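PDB 6ZYL: phytanoyl-CoA dioxygenase from Streptomyces malaysiense, which hydroxylates the beta position of thioholgamide as a non-heme monooxygenase, probably using iron and 2-oxoglutarate as its relatives do. Local coordinates for residues 288-291 / 292-296; 147-150 / 151-155. All coordinates share one frame; numbering follows the deposited sequence.

The two contacts lie on opposite sides of the centre of the chain, their centres about 30 Å apart and their nearest atoms about 17 Å apart. Contact 2 comes first in sequence: residues 147-155 finish strand 143-149, which runs between strands 209-212 and 229-237 in the seven-stranded mixed sheet, and lead into the loop before strand 160-162. Contact 1, residues 288-296, forms the last turns of the C-terminal helix 273-295, on the surface. They share no helix or strand. One is thus a buried strand exit inside the double-stranded beta-helix core known for the PhyH family, beside a bound tartrate that probably comes from the crystallisation liquor, the other a peripheral helix end.

Contact 1: residues 288-291 / 292-296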
# COMPACT_ATOMS: atom_id res chain seq x y z
N LYS A 288 5.16 -16.60 -4.09
CA LYS A 288 4.73 -17.96 -3.78
C LYS A 288 3.46 -17.94 -2.93
O LYS A 288 2.51 -18.70 -3.19
CB LYS A 288 5.83 -18.72 -3.05
CG LYS A 288 6.94 -19.25 -3.94
CD LYS A 288 8.07 -19.84 -3.10
CE LYS A 288 9.18 -20.40 -3.97
NZ LYS A 288 10.37 -20.79 -3.16
N ARG A 289 3.42 -17.06 -1.92
CA ARG A 289 2.22 -16.92 -1.10
C ARG A 289 1.04 -16.45 -1.94
O ARG A 289 -0.05 -17.05 -1.90
CB ARG A 289 2.48 -15.92 0.03
CG ARG A 289 3.52 -16.35 1.06
CD ARG A 289 3.17 -15.79 2.45
NE ARG A 289 1.85 -16.27 2.87
CZ ARG A 289 0.83 -15.48 3.20
NH1 ARG A 289 0.97 -14.16 3.21
NH2 ARG A 289 -0.33 -16.03 3.55
N ILE A 290 1.22 -15.38 -2.71
CA ILE A 290 0.14 -14.85 -3.54
C ILE A 290 -0.37 -15.92 -4.49
O ILE A 290 -1.58 -16.15 -4.61
CB ILE A 290 0.61 -13.60 -4.30
CG1 ILE A 290 1.10 -12.51 -3.34
CG2 ILE A 290 -0.52 -13.07 -5.19
CD1 ILE A 290 0.09 -12.08 -2.30
N ASN A 291 0.55 -16.58 -5.21
CA ASN A 291 0.15 -17.66 -6.11
C ASN A 291 -0.72 -18.67 -5.39
O ASN A 291 -1.67 -19.21 -5.96
CB ASN A 291 1.40 -18.34 -6.68
CG ASN A 291 2.12 -17.49 -7.70
OD1 ASN A 291 1.57 -16.53 -8.23
ND2 ASN A 291 3.37 -17.85 -7.98
N GLN A 292 -0.42 -18.92 -4.11
CA GLN A 292 -1.12 -19.96 -3.36
C GLN A 292 -2.53 -19.52 -2.99
O GLN A 292 -3.49 -20.27 -3.15
CB GLN A 292 -0.31 -20.32 -2.11
CG GLN A 292 -0.58 -21.70 -1.55
CD GLN A 292 0.11 -22.79 -2.34
OE1 GLN A 292 -0.54 -23.71 -2.84
NE2 GLN A 292 1.43 -22.71 -2.45
N THR A 293 -2.66 -18.30 -2.47
CA THR A 293 -3.99 -17.81 -2.11
C THR A 293 -4.88 -17.67 -3.34
O THR A 293 -6.07 -17.99 -3.30
CB THR A 293 -3.89 -16.47 -1.38
OG1 THR A 293 -3.57 -15.43 -2.33
CG2 THR A 293 -2.82 -16.51 -0.30
N VAL A 294 -4.31 -17.20 -4.45
CA VAL A 294 -5.08 -17.07 -5.68
C VAL A 294 -5.61 -18.42 -6.13
O VAL A 294 -6.67 -18.52 -6.75
CB VAL A 294 -4.22 -16.41 -6.78
CG1 VAL A 294 -4.88 -16.59 -8.14
CG2 VAL A 294 -4.00 -14.94 -6.47
N GLN A 295 -4.87 -19.50 -5.81
CA GLN A 295 -5.31 -20.83 -6.22
C GLN A 295 -6.49 -21.32 -5.39
O GLN A 295 -7.30 -22.11 -5.88
CB GLN A 295 -4.14 -21.82 -6.10
CG GLN A 295 -3.17 -21.76 -7.26
CD GLN A 295 -3.88 -21.76 -8.60
OE1 GLN A 295 -4.54 -22.73 -8.97
NE2 GLN A 295 -3.76 -20.65 -9.33
N ASN A 296 -6.59 -20.86 -4.15
CA ASN A 296 -7.67 -21.26 -3.25
C ASN A 296 -8.87 -20.33 -3.35
O ASN A 296 -9.72 -20.34 -2.45
CB ASN A 296 -7.15 -21.31 -1.81
CG ASN A 296 -5.86 -22.09 -1.69
OD1 ASN A 296 -5.47 -22.81 -2.61
ND2 ASN A 296 -5.17 -21.94 -0.56
O HOH W 1 -1.65 -19.18 -9.28
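The last two turns of the C-terminal helix 273-295 set the side chain of Ile290 beside Val294 and the carbonyl of Arg289 close to Thr293, one turn apart along the helix. Thr293 N donates to Arg289 O and Val294 N to Ile290 O, the latter at 2.9 Å with a nearly straight N-H...O angle of 170°. Gln292 N is shared less neatly: it donates to Lys288 O at 135°, from a position tilted out of the carbonyl plane, and weakly to Arg289 O. Toward the end the pattern slackens, Gln295 N reaching Asn291 O in a weak bond of 3.2 Å.

Side chains fill in over these carbonyls. Thr293 has OG1 set between its own N and carbonyl carbon (chi1 74°), which turns the hydroxyl back to 3.1 Å from Ile290 O and lays CG2 3.2 Å from Arg289 O. The hydroxyl also hydrogen-bonds to Tyr133 O. Val294 places CG2 3.3 Å from Ile290 O, while the same methyl meets Ile290 CG2 at 4.2 Å, the two branched side chains crossing obliquely. On the outer side Gln295 bends at chi2, and its NE2 donates to a water at 2.6 Å that in turn gives a weak bond to Asn291 O.

Arg289 points off the helix and spreads its guanidinium among loops: a salt bridge to Asp248 and hydrogen bonds to Ala245 O and Gly135 O. Its buried charge is probably balanced by Asp248, and with Thr293 and Val294 against Tyr133 it fixes this face of the helix to the protein body. Asn296 is the first residue to leave helical angles; this is the weakly bonded C-terminal end of an amphipathic surface helix, its straightest i to i+4 bonds at Thr293 and Val294.

Contact 2: residues 147-150 / 151-155; sequences WVAL and TDTTI
Strand 143-149 ends at Ala149, and the chain turns at Leu150, whose phi/psi of -84°/-31° is helical, before Thr151 to Thr154 resume extended angles. The turn brings the chain back beside the strand end without a hydrogen bond between 147-150 and 151-155; Ala149 CB instead packs 3.2 Å from Thr151 O.

Thr153 is the returning residue. Its CG2 lies anti to the carbonyl carbon, with OG1 set between N and C (chi1 63°), and this sends the methyl to the far end of the Trp147 indole, 3.8 Å from CH2 and 3.9 Å from CZ3, in an oblique approach. The same methyl reaches Ala149 CB at 4.1 Å, completing a small apolar patch. Here the strand lies inside the sheet, paired with 209-212 and with 229-237, whose Asn231 also touches the patch, as expected of the double-stranded beta-helix core of PhyH-type oxygenases. At the pyrrole side of Trp147, NE1 hydrogen-bonds a bound tartrate, probably from the crystallisation liquor, which may mark a pocket.

Thr151 OG1 donates to Asp152 O at 3.2 Å, from above the carbonyl plane. The polar groups also tie the turn to backbone beyond it: Thr153 OG1 bonds Val202 O, Thr151 OG1 bonds Phe230 N, and Asp152 OD1 accepts from Ala206 N in the loop before strand 209-212.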
# COMPACT_ATOMS: atom_id res chain seq x y z
N TRP A 147 -1.85 5.07 2.11
CA TRP A 147 -1.94 5.42 0.69
C TRP A 147 -1.41 6.84 0.55
O TRP A 147 -2.14 7.81 0.78
CB TRP A 147 -3.39 5.29 0.24
CG TRP A 147 -3.66 5.29 -1.23
CD1 TRP A 147 -3.37 4.29 -2.12
CD2 TRP A 147 -4.33 6.31 -1.97
NE1 TRP A 147 -3.80 4.64 -3.37
CE2 TRP A 147 -4.39 5.88 -3.31
CE3 TRP A 147 -4.87 7.55 -1.64
CZ2 TRP A 147 -4.98 6.64 -4.31
CZ3 TRP A 147 -5.46 8.31 -2.63
CH2 TRP A 147 -5.51 7.86 -3.96
N VAL A 148 -0.14 6.95 0.17
CA VAL A 148 0.55 8.24 0.13
C VAL A 148 0.38 8.86 -1.24
O VAL A 148 0.65 8.23 -2.27
CB VAL A 148 2.04 8.07 0.48
CG1 VAL A 148 2.74 9.43 0.45
CG2 VAL A 148 2.21 7.40 1.83
N ALA A 149 -0.06 10.12 -1.27
CA ALA A 149 -0.24 10.86 -2.51
C ALA A 149 1.09 11.51 -2.90
O ALA A 149 1.56 12.43 -2.23
CB ALA A 149 -1.33 11.92 -2.35
N LEU A 150 1.69 11.02 -3.98
CA LEU A 150 2.89 11.66 -4.52
C LEU A 150 2.52 12.82 -5.44
O LEU A 150 3.28 13.79 -5.54
CB LEU A 150 3.75 10.64 -5.26
CG LEU A 150 4.32 9.52 -4.40
CD1 LEU A 150 5.27 8.65 -5.22
CD2 LEU A 150 5.03 10.06 -3.17
N THR A 151 1.38 12.72 -6.13
CA THR A 151 0.71 13.84 -6.77
C THR A 151 -0.55 14.17 -5.97
O THR A 151 -0.99 13.40 -5.12
CB THR A 151 0.33 13.51 -8.22
OG1 THR A 151 -0.56 12.39 -8.24
CG2 THR A 151 1.56 13.20 -9.05
N ASP A 152 -1.13 15.33 -6.27
CA ASP A 152 -2.48 15.61 -5.79
C ASP A 152 -3.42 14.50 -6.26
O ASP A 152 -3.22 13.89 -7.31
CB ASP A 152 -2.98 16.95 -6.31
CG ASP A 152 -2.26 18.14 -5.70
OD1 ASP A 152 -1.73 18.02 -4.58
OD2 ASP A 152 -2.23 19.20 -6.36
N THR A 153 -4.46 14.24 -5.47
CA THR A 153 -5.58 13.40 -5.90
C THR A 153 -6.82 14.27 -5.96
O THR A 153 -7.16 14.95 -4.98
CB THR A 153 -5.79 12.20 -4.98
OG1 THR A 153 -6.13 12.64 -3.66
CG2 THR A 153 -4.52 11.35 -4.93
N THR A 154 -7.49 14.27 -7.11
CA THR A 154 -8.62 15.15 -7.39
C THR A 154 -9.81 14.30 -7.82
O THR A 154 -9.70 13.09 -8.02
CB THR A 154 -8.27 16.16 -8.48
OG1 THR A 154 -8.35 15.53 -9.77
CG2 THR A 154 -6.87 16.73 -8.28
N ILE A 155 -10.96 14.96 -7.99
CA ILE A 155 -12.15 14.24 -8.42
C ILE A 155 -12.03 13.72 -9.84
O ILE A 155 -12.84 12.88 -10.25
CB ILE A 155 -13.41 15.12 -8.31
CG1 ILE A 155 -13.33 16.32 -9.26
CG2 ILE A 155 -13.62 15.59 -6.88
CD1 ILE A 155 -14.68 16.99 -9.52